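Local coordinates for 11S globulin subunit beta (Cucurbita maxima, PDB 2E9Q), which serves as a seed storage protein of pumpkin, a nutrient reservoir of the 11S globulin family that assembles into hexamers, at residues Phe47-Asp52 / Met65-Ile70; Gly74-Gly79 / Arg239-Gln244; Ile87-Gly92 / Leu155-Phe160. One frame throughout, in Å; residues are numbered along the deposited sequence.

Interaction 1: Phe47-Asp52 / Met65-Ile70; sequences FTEVWD and MIRHTI
Arg67 runs alongside Glu49, its partner in an antiparallel hydrogen-bonded pair, and most of its side chain, from CB to the guanidinium, meets that strand or its end. CB sits at the edge of the Trp51 indole, 3.7 Å from Trp51 CZ3. CG lies opposite the backbone N (chi1 177°), which carries the chain out over the sheet until a bend at chi3 turns the head back toward Glu49. NE then donates to Glu49 OE1 at 2.9 Å, the heart of the salt bridge, meeting that oxygen from above the carboxylate plane. Trp51 CH2 comes up against one face of the guanidinium, over its centre and 3.9 Å from Arg67 CZ, the two planes tilted 59° apart. NH1 adds weak bonds to both carboxylate oxygens, and NH2 ends on the hydroxyl of Tyr348. Arginine suits the place because it combines a long apolar stem for the indole with several N-H groups for a buried acid. A leucine here would probably leave the Glu49 carboxylate without this counter-charge and Trp51 without a cover at CH2. Farther along, Phe47 lays one ring face on Thr69, whose CB is 3.7 Å from the ring centroid in a CH-pi contact. Thr48 CG2 meets Ile66 CG2 at 3.6 Å among the side chains turned to the other face. Strand 46-50 is flanked by strand 39-43, from which Arg40 gives Glu49 a second salt bridge, while strand 63-70 bonds to strand 155-162 on its far edge. On the face bearing Thr48, Ile242 of strand 242-244 packs against Thr48 and Ile70; that bearing Arg67 looks to the C-terminal cupin domain.

Interaction 2: Gly74-Gly79 / Arg239-Gln244; sequences GLLLPG and RDRIVQ
Leu77 and Val243 cross at about a right angle, with Leu77 CD2 pressed to within 3.4 Å of Val243 CG2, tighter than usual for two methyl groups. Leu75 instead lies beside Val243 and points the same way, its CB 3.8 Å from that same CG2, so one valine methyl touches both leucines, which suits a short, branched apolar residue. On the other face Leu76 runs alongside Arg241, laying CD1 against the aliphatic CG at 3.7 Å. Arg241 can offer this stem because its CG is swung between the backbone N and carbonyl carbon (chi1 86°), and its NE folds back to Asp240 OD1 at 2.9 Å. That oxygen also takes the Arg241 backbone N, both donors arriving from one face of the carboxylate, while Glu187 pairs with the far end of the guanidinium. The backbones join antiparallel: Leu75 and Val243 bond both ways, and Leu77 N reaches Arg241 O at 2.9 Å. Short strand 242-244 thus lines one edge of strand 74-81, which bonds to strand 145-149 on its other side, through Gly74, Leu76 and Gly79. Leu76 and Ile242 turn inward to strand 63-70, whereas Leu75 and Leu77 pack on Asn427 and Met428 of a second subunit.

Interaction 3: Ile87-Gly92 / Leu155-Phe160; sequences IFVAQG and LVLIVF
The Phe88 ring presents its edge to Ile158, whose CG1 lies near the ring plane. With CG opposite the backbone N (chi1 180°), the ring leads away from strand 155-160 and leaves CB to make the closest side-chain approach, 4.2 Å from Ile158 CB. A second flat group, the Gln91 amide, turns its NE2 to the carbonyl of Asp154, while the CB at the root of this chain packs on Val156 CB.

Between these groups the pairing is aliphatic, as befits a buried sheet. Ile87 stands beside Val159, pointing the same way, and touches it CG1 to CG2 at 3.9 Å; its other branch, CG2, meets Leu157 CB. Val89 lies alongside Leu157, CG2 to CD2 at 3.8 Å. Beta-branched residues suit such flat, extended backbones.

The register slips where Ala90 and Gln91 both face Val156, a classic beta bulge. Val156 O takes Ala90 N at 2.9 Å and, weakly, Gln91 N at 3.4 Å, and regular pairing resumes with Val156 N on Gln91 O. Ala90 points its methyl toward the neighbouring strand, CB 4.1 Å from both Val156 CG1 and Ile158 CG1, where a small residue suits. Next comes Gly92 at a positive phi of 92°, where a CB would jam against the preceding carbonyl oxygen and crowd Leu155.

Strand 85-91 also bonds to strand 135-139, and strand 155-162 to strand 63-70, so this pair lies in the interior of the sheet. Ile87 and Leu157 face strand 145-149 across the N-terminal cupin barrel; Phe88 and Ile158 face strand 345-350 of the C-terminal one.

Interactions 1 and 3 belong to one antiparallel sheet of the N-terminal cupin domain, their centres about 10 Å apart, and are joined where strand 63-70 bonds to strand 155-162. Interaction 2 lies in the facing sheet, its centre about 13 Å from that of interaction 1 and about 15 Å from that of interaction 3; Ile242 packs on Phe47 and Ile70, while interactions 2 and 3 do not touch. Along the chain interaction 1 closes first, and residues 87-92 and 155-160 both fall between the halves of interaction 2. Together they tie distant parts of the sequence into a two-sheeted barrel that meets the second cupin on one side and, through interaction 2, a neighbouring subunit.

Interaction 1: Phe47-Asp52 / Met65-Ile70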
loop_
_atom_site.group_PDB
_atom_site.type_symbol
_atom_site.label_atom_id
_atom_site.label_comp_id
_atom_site.label_asym_id
_atom_site.label_seq_id
_atom_site.Cartn_x
_atom_site.Cartn_y
_atom_site.Cartn_z
ATOM N N PHE A 47 29.219 13.372 16.046
ATOM C CA PHE A 47 28.075 14.259 15.890
ATOM C C PHE A 47 27.144 13.796 14.777
ATOM O O PHE A 47 27.560 13.132 13.832
ATOM C CB PHE A 47 28.557 15.702 15.636
ATOM C CG PHE A 47 29.412 15.857 14.412
ATOM C CD1 PHE A 47 28.834 16.093 13.170
ATOM C CD2 PHE A 47 30.797 15.773 14.502
ATOM C CE1 PHE A 47 29.617 16.245 12.030
ATOM C CE2 PHE A 47 31.601 15.922 13.370
ATOM C CZ PHE A 47 31.008 16.161 12.127
ATOM N N THR A 48 25.879 14.170 14.903
ATOM C CA THR A 48 24.844 13.791 13.957
ATOM C C THR A 48 24.223 14.985 13.246
ATOM O O THR A 48 23.781 15.945 13.882
ATOM C CB THR A 48 23.726 13.043 14.688
ATOM O OG1 THR A 48 24.277 11.878 15.309
ATOM C CG2 THR A 48 22.597 12.663 13.724
ATOM N N GLU A 49 24.176 14.904 11.924
ATOM C CA GLU A 49 23.598 15.952 11.111
ATOM C C GLU A 49 22.319 15.411 10.460
ATOM O O GLU A 49 22.277 14.246 10.021
ATOM C CB GLU A 49 24.604 16.385 10.048
ATOM C CG GLU A 49 25.860 17.049 10.624
ATOM C CD GLU A 49 26.874 17.387 9.551
ATOM O OE1 GLU A 49 27.613 16.478 9.112
ATOM O OE2 GLU A 49 26.917 18.560 9.130
ATOM N N VAL A 50 21.283 16.251 10.407
ATOM C CA VAL A 50 19.999 15.856 9.830
ATOM C C VAL A 50 19.504 16.827 8.768
ATOM O O VAL A 50 19.582 18.046 8.948
ATOM C CB VAL A 50 18.928 15.740 10.925
ATOM C CG1 VAL A 50 17.640 15.215 10.337
ATOM C CG2 VAL A 50 19.419 14.818 12.036
ATOM N N TRP A 51 19.008 16.293 7.656
ATOM C CA TRP A 51 18.494 17.139 6.590
ATOM C C TRP A 51 17.060 17.554 6.935
ATOM O O TRP A 51 16.471 17.043 7.892
ATOM C CB TRP A 51 18.548 16.420 5.239
ATOM C CG TRP A 51 19.860 16.571 4.520
ATOM C CD1 TRP A 51 20.103 17.317 3.396
ATOM C CD2 TRP A 51 21.102 15.932 4.852
ATOM N NE1 TRP A 51 21.417 17.174 3.004
ATOM C CE2 TRP A 51 22.050 16.330 3.879
ATOM C CE3 TRP A 51 21.503 15.059 5.875
ATOM C CZ2 TRP A 51 23.385 15.881 3.900
ATOM C CZ3 TRP A 51 22.831 14.614 5.897
ATOM C CH2 TRP A 51 23.753 15.029 4.914
ATOM N N ASP A 52 16.508 18.487 6.167
ATOM C CA ASP A 52 15.164 18.988 6.447
ATOM C C ASP A 52 14.053 18.078 5.961
ATOM O O ASP A 52 13.730 18.069 4.787
ATOM C CB ASP A 52 14.988 20.384 5.845
ATOM C CG ASP A 52 13.638 21.000 6.189
ATOM O OD1 ASP A 52 13.058 20.656 7.239
ATOM O OD2 ASP A 52 13.165 21.848 5.414
ATOM N N MET A 65 17.239 12.074 5.675
ATOM C CA MET A 65 18.668 11.852 5.478
ATOM C C MET A 65 19.396 12.270 6.751
ATOM O O MET A 65 19.171 13.359 7.285
ATOM C CB MET A 65 19.180 12.682 4.299
ATOM C CG MET A 65 20.587 12.316 3.824
ATOM S SD MET A 65 20.637 10.743 2.935
ATOM C CE MET A 65 19.713 11.169 1.480
ATOM N N ILE A 66 20.269 11.396 7.233
ATOM C CA ILE A 66 21.035 11.643 8.441
ATOM C C ILE A 66 22.483 11.258 8.171
ATOM O O ILE A 66 22.752 10.284 7.461
ATOM C CB ILE A 66 20.499 10.785 9.589
ATOM C CG1 ILE A 66 19.038 11.141 9.844
ATOM C CG2 ILE A 66 21.338 10.971 10.840
ATOM C CD1 ILE A 66 18.376 10.275 10.881
ATOM N N ARG A 67 23.417 12.041 8.707
ATOM C CA ARG A 67 24.834 11.744 8.538
ATOM C C ARG A 67 25.469 11.679 9.915
ATOM O O ARG A 67 25.385 12.621 10.711
ATOM C CB ARG A 67 25.536 12.797 7.674
ATOM C CG ARG A 67 27.058 12.574 7.531
ATOM C CD ARG A 67 27.660 13.451 6.437
ATOM N NE ARG A 67 27.372 14.864 6.672
ATOM C CZ ARG A 67 27.480 15.824 5.758
ATOM N NH1 ARG A 67 27.189 17.076 6.086
ATOM N NH2 ARG A 67 27.871 15.543 4.520
ATOM N N HIS A 68 26.085 10.541 10.202
ATOM C CA HIS A 68 26.737 10.338 11.476
ATOM C C HIS A 68 28.241 10.372 11.297
ATOM O O HIS A 68 28.787 9.780 10.372
ATOM C CB HIS A 68 26.335 8.992 12.068
ATOM C CG HIS A 68 24.971 8.976 12.679
ATOM N ND1 HIS A 68 24.061 7.969 12.441
ATOM C CD2 HIS A 68 24.387 9.805 13.575
ATOM C CE1 HIS A 68 22.978 8.177 13.169
ATOM N NE2 HIS A 68 23.152 9.286 13.866
ATOM N N THR A 69 28.910 11.077 12.194
ATOM C CA THR A 69 30.354 11.163 12.148
ATOM C C THR A 69 30.815 10.653 13.493
ATOM O O THR A 69 30.665 11.325 14.513
ATOM C CB THR A 69 30.817 12.603 11.922
ATOM O OG1 THR A 69 30.484 12.994 10.580
ATOM C CG2 THR A 69 32.317 12.712 12.118
ATOM N N ILE A 70 31.358 9.442 13.490
ATOM C CA ILE A 70 31.807 8.818 14.717
ATOM C C ILE A 70 33.319 8.797 14.772
ATOM O O ILE A 70 33.992 8.276 13.877
ATOM C CB ILE A 70 31.242 7.390 14.819
ATOM C CG1 ILE A 70 29.720 7.449 14.640
ATOM C CG2 ILE A 70 31.600 6.764 16.175
ATOM C CD1 ILE A 70 29.075 6.110 14.472
HETATM O O HOH W 1 27.837 13.849 10.532
HETATM O O HOH W 2 15.685 14.288 7.015
#

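Interaction 2: Gly74-Gly79 / Arg239-Gln244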
loop_
_atom_site.group_PDB
_atom_site.type_symbol
_atom_site.label_atom_id
_atom_site.label_comp_id
_atom_site.label_asym_id
_atom_site.label_seq_id
_atom_site.Cartn_x
_atom_site.Cartn_y
_atom_site.Cartn_z
ATOM N N GLY A 74 34.441 5.443 18.955
ATOM C CA GLY A 74 33.081 5.921 19.130
ATOM C C GLY A 74 32.025 4.840 19.002
ATOM O O GLY A 74 32.115 3.964 18.146
ATOM N N LEU A 75 31.014 4.908 19.860
ATOM C CA LEU A 75 29.930 3.943 19.842
ATOM C C LEU A 75 28.554 4.611 19.700
ATOM O O LEU A 75 28.115 5.342 20.583
ATOM C CB LEU A 75 29.953 3.110 21.128
ATOM C CG LEU A 75 28.749 2.182 21.359
ATOM C CD1 LEU A 75 28.803 1.003 20.383
ATOM C CD2 LEU A 75 28.739 1.688 22.808
ATOM N N LEU A 76 27.886 4.372 18.577
ATOM C CA LEU A 76 26.550 4.909 18.369
ATOM C C LEU A 76 25.671 3.956 19.151
ATOM O O LEU A 76 25.605 2.768 18.842
ATOM C CB LEU A 76 26.177 4.876 16.887
ATOM C CG LEU A 76 24.721 5.192 16.506
ATOM C CD1 LEU A 76 24.302 6.567 17.026
ATOM C CD2 LEU A 76 24.593 5.123 14.981
ATOM N N LEU A 77 25.021 4.463 20.184
ATOM C CA LEU A 77 24.181 3.626 21.015
ATOM C C LEU A 77 23.065 2.975 20.212
ATOM O O LEU A 77 22.595 3.533 19.216
ATOM C CB LEU A 77 23.602 4.452 22.157
ATOM C CG LEU A 77 24.677 5.254 22.907
ATOM C CD1 LEU A 77 24.041 6.035 24.036
ATOM C CD2 LEU A 77 25.734 4.300 23.449
ATOM N N PRO A 78 22.624 1.777 20.643
ATOM C CA PRO A 78 21.557 1.037 19.961
ATOM C C PRO A 78 20.164 1.627 20.079
ATOM O O PRO A 78 19.747 2.083 21.140
ATOM C CB PRO A 78 21.627 -0.348 20.600
ATOM C CG PRO A 78 22.029 -0.041 21.996
ATOM C CD PRO A 78 23.114 1.021 21.809
ATOM N N GLY A 79 19.450 1.598 18.968
ATOM C CA GLY A 79 18.090 2.081 18.947
ATOM C C GLY A 79 17.399 1.492 17.736
ATOM O O GLY A 79 18.055 0.889 16.878
ATOM N N ARG A 239 26.258 12.454 27.344
ATOM C CA ARG A 239 27.011 12.069 26.149
ATOM C C ARG A 239 26.238 12.045 24.842
ATOM O O ARG A 239 26.832 11.988 23.766
ATOM C CB ARG A 239 27.627 10.683 26.355
ATOM C CG ARG A 239 28.643 10.589 27.477
ATOM C CD ARG A 239 29.094 9.150 27.633
ATOM N NE ARG A 239 27.953 8.313 27.960
ATOM C CZ ARG A 239 27.953 6.989 27.902
ATOM N NH1 ARG A 239 26.858 6.319 28.221
ATOM N NH2 ARG A 239 29.045 6.341 27.522
ATOM N N ASP A 240 24.916 12.089 24.939
ATOM C CA ASP A 240 24.038 12.021 23.776
ATOM C C ASP A 240 24.121 10.621 23.133
ATOM O O ASP A 240 24.367 9.641 23.831
ATOM C CB ASP A 240 24.363 13.111 22.760
ATOM C CG ASP A 240 23.193 13.391 21.821
ATOM O OD1 ASP A 240 23.246 12.985 20.640
ATOM O OD2 ASP A 240 22.204 14.008 22.277
ATOM N N ARG A 241 23.958 10.527 21.819
ATOM C CA ARG A 241 23.932 9.230 21.140
ATOM C C ARG A 241 25.225 8.521 20.701
ATOM O O ARG A 241 25.201 7.315 20.424
ATOM C CB ARG A 241 22.998 9.335 19.935
ATOM C CG ARG A 241 23.649 9.865 18.673
ATOM C CD ARG A 241 22.595 10.483 17.761
ATOM N NE ARG A 241 22.028 11.676 18.379
ATOM C CZ ARG A 241 20.728 11.903 18.528
ATOM N NH1 ARG A 241 19.855 11.007 18.093
ATOM N NH2 ARG A 241 20.304 13.017 19.129
ATOM N N ILE A 242 26.336 9.250 20.604
ATOM C CA ILE A 242 27.597 8.637 20.202
ATOM C C ILE A 242 28.551 8.739 21.396
ATOM O O ILE A 242 28.980 9.834 21.762
ATOM C CB ILE A 242 28.191 9.353 18.971
ATOM C CG1 ILE A 242 27.158 9.390 17.835
ATOM C CG2 ILE A 242 29.445 8.636 18.498
ATOM C CD1 ILE A 242 27.605 10.181 16.616
ATOM N N VAL A 243 28.877 7.602 22.009
ATOM C CA VAL A 243 29.733 7.602 23.191
ATOM C C VAL A 243 31.156 7.045 23.051
ATOM O O VAL A 243 31.462 6.258 22.155
ATOM C CB VAL A 243 29.042 6.854 24.341
ATOM C CG1 VAL A 243 27.646 7.422 24.563
ATOM C CG2 VAL A 243 28.962 5.366 24.020
ATOM N N GLN A 244 32.026 7.473 23.957
ATOM C CA GLN A 244 33.410 7.017 23.970
ATOM C C GLN A 244 33.423 5.691 24.721
ATOM O O GLN A 244 32.917 5.607 25.839
ATOM C CB GLN A 244 34.290 8.027 24.713
ATOM C CG GLN A 244 35.785 7.839 24.501
ATOM C CD GLN A 244 36.251 8.427 23.181
ATOM O OE1 GLN A 244 37.425 8.321 22.812
ATOM N NE2 GLN A 244 35.329 9.066 22.463
#

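Interaction 3: Ile87-Gly92 / Leu155-Phe160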
loop_
_atom_site.group_PDB
_atom_site.type_symbol
_atom_site.label_atom_id
_atom_site.label_comp_id
_atom_site.label_asym_id
_atom_site.label_seq_id
_atom_site.Cartn_x
_atom_site.Cartn_y
_atom_site.Cartn_z
ATOM N N ILE A 87 22.252 2.374 4.959
ATOM C CA ILE A 87 23.333 3.188 5.486
ATOM C C ILE A 87 24.563 2.983 4.648
ATOM O O ILE A 87 25.103 1.874 4.590
ATOM C CB ILE A 87 23.651 2.792 6.927
ATOM C CG1 ILE A 87 22.445 3.085 7.812
ATOM C CG2 ILE A 87 24.889 3.514 7.403
ATOM C CD1 ILE A 87 22.653 2.778 9.285
ATOM N N PHE A 88 25.001 4.039 3.977
ATOM C CA PHE A 88 26.190 3.934 3.162
ATOM C C PHE A 88 27.384 4.375 3.989
ATOM O O PHE A 88 27.372 5.461 4.566
ATOM C CB PHE A 88 26.084 4.806 1.921
ATOM C CG PHE A 88 27.293 4.743 1.039
ATOM C CD1 PHE A 88 27.567 3.602 0.291
ATOM C CD2 PHE A 88 28.161 5.826 0.951
ATOM C CE1 PHE A 88 28.688 3.537 -0.538
ATOM C CE2 PHE A 88 29.281 5.773 0.130
ATOM C CZ PHE A 88 29.543 4.620 -0.620
ATOM N N VAL A 89 28.406 3.521 4.050
ATOM C CA VAL A 89 29.633 3.807 4.795
ATOM C C VAL A 89 30.534 4.607 3.863
ATOM O O VAL A 89 31.215 4.050 3.007
ATOM C CB VAL A 89 30.342 2.492 5.224
ATOM C CG1 VAL A 89 31.652 2.799 5.928
ATOM C CG2 VAL A 89 29.426 1.694 6.142
ATOM N N ALA A 90 30.524 5.924 4.036
ATOM C CA ALA A 90 31.298 6.814 3.185
ATOM C C ALA A 90 32.778 6.833 3.534
ATOM O O ALA A 90 33.617 7.090 2.670
ATOM C CB ALA A 90 30.718 8.236 3.261
ATOM N N GLN A 91 33.095 6.570 4.798
ATOM C CA GLN A 91 34.486 6.570 5.243
ATOM C C GLN A 91 34.682 5.809 6.552
ATOM O O GLN A 91 33.848 5.877 7.457
ATOM C CB GLN A 91 34.981 8.014 5.416
ATOM C CG GLN A 91 36.412 8.132 5.934
ATOM C CD GLN A 91 36.800 9.562 6.333
ATOM O OE1 GLN A 91 36.905 10.455 5.492
ATOM N NE2 GLN A 91 37.007 9.773 7.624
ATOM N N GLY A 92 35.791 5.078 6.636
ATOM C CA GLY A 92 36.111 4.339 7.844
ATOM C C GLY A 92 35.614 2.910 7.858
ATOM O O GLY A 92 35.103 2.412 6.855
ATOM N N LEU A 155 34.450 7.693 11.360
ATOM C CA LEU A 155 33.519 6.824 10.656
ATOM C C LEU A 155 32.364 7.699 10.157
ATOM O O LEU A 155 31.615 8.231 10.971
ATOM C CB LEU A 155 32.977 5.772 11.623
ATOM C CG LEU A 155 32.630 4.380 11.108
ATOM C CD1 LEU A 155 31.627 3.769 12.059
ATOM C CD2 LEU A 155 32.080 4.437 9.691
ATOM N N VAL A 156 32.228 7.854 8.841
ATOM C CA VAL A 156 31.150 8.670 8.262
ATOM C C VAL A 156 30.054 7.805 7.614
ATOM O O VAL A 156 30.304 7.087 6.636
ATOM C CB VAL A 156 31.705 9.671 7.203
ATOM C CG1 VAL A 156 30.587 10.567 6.679
ATOM C CG2 VAL A 156 32.818 10.526 7.818
ATOM N N LEU A 157 28.843 7.901 8.163
ATOM C CA LEU A 157 27.690 7.128 7.702
ATOM C C LEU A 157 26.525 7.942 7.134
ATOM O O LEU A 157 25.973 8.827 7.804
ATOM C CB LEU A 157 27.159 6.297 8.855
ATOM C CG LEU A 157 28.267 5.563 9.607
ATOM C CD1 LEU A 157 27.741 5.042 10.931
ATOM C CD2 LEU A 157 28.799 4.452 8.728
ATOM N N ILE A 158 26.138 7.612 5.907
ATOM C CA ILE A 158 25.022 8.272 5.251
ATOM C C ILE A 158 23.769 7.407 5.437
ATOM O O ILE A 158 23.612 6.371 4.793
ATOM C CB ILE A 158 25.309 8.455 3.756
ATOM C CG1 ILE A 158 26.691 9.093 3.564
ATOM C CG2 ILE A 158 24.218 9.313 3.132
ATOM C CD1 ILE A 158 26.867 10.436 4.279
ATOM N N VAL A 159 22.891 7.846 6.331
ATOM C CA VAL A 159 21.664 7.136 6.656
ATOM C C VAL A 159 20.417 7.607 5.918
ATOM O O VAL A 159 19.953 8.729 6.122
ATOM C CB VAL A 159 21.365 7.246 8.149
ATOM C CG1 VAL A 159 20.122 6.425 8.501
ATOM C CG2 VAL A 159 22.588 6.809 8.956
ATOM N N PHE A 160 19.875 6.736 5.071
ATOM C CA PHE A 160 18.670 7.016 4.318
ATOM C C PHE A 160 17.500 6.255 4.941
ATOM O O PHE A 160 17.546 5.031 5.109
ATOM C CB PHE A 160 18.862 6.605 2.867
ATOM C CG PHE A 160 17.613 6.685 2.040
ATOM C CD1 PHE A 160 16.873 5.540 1.768
ATOM C CD2 PHE A 160 17.194 7.904 1.504
ATOM C CE1 PHE A 160 15.727 5.601 0.964
ATOM C CE2 PHE A 160 16.050 7.981 0.697
ATOM C CZ PHE A 160 15.314 6.826 0.425
#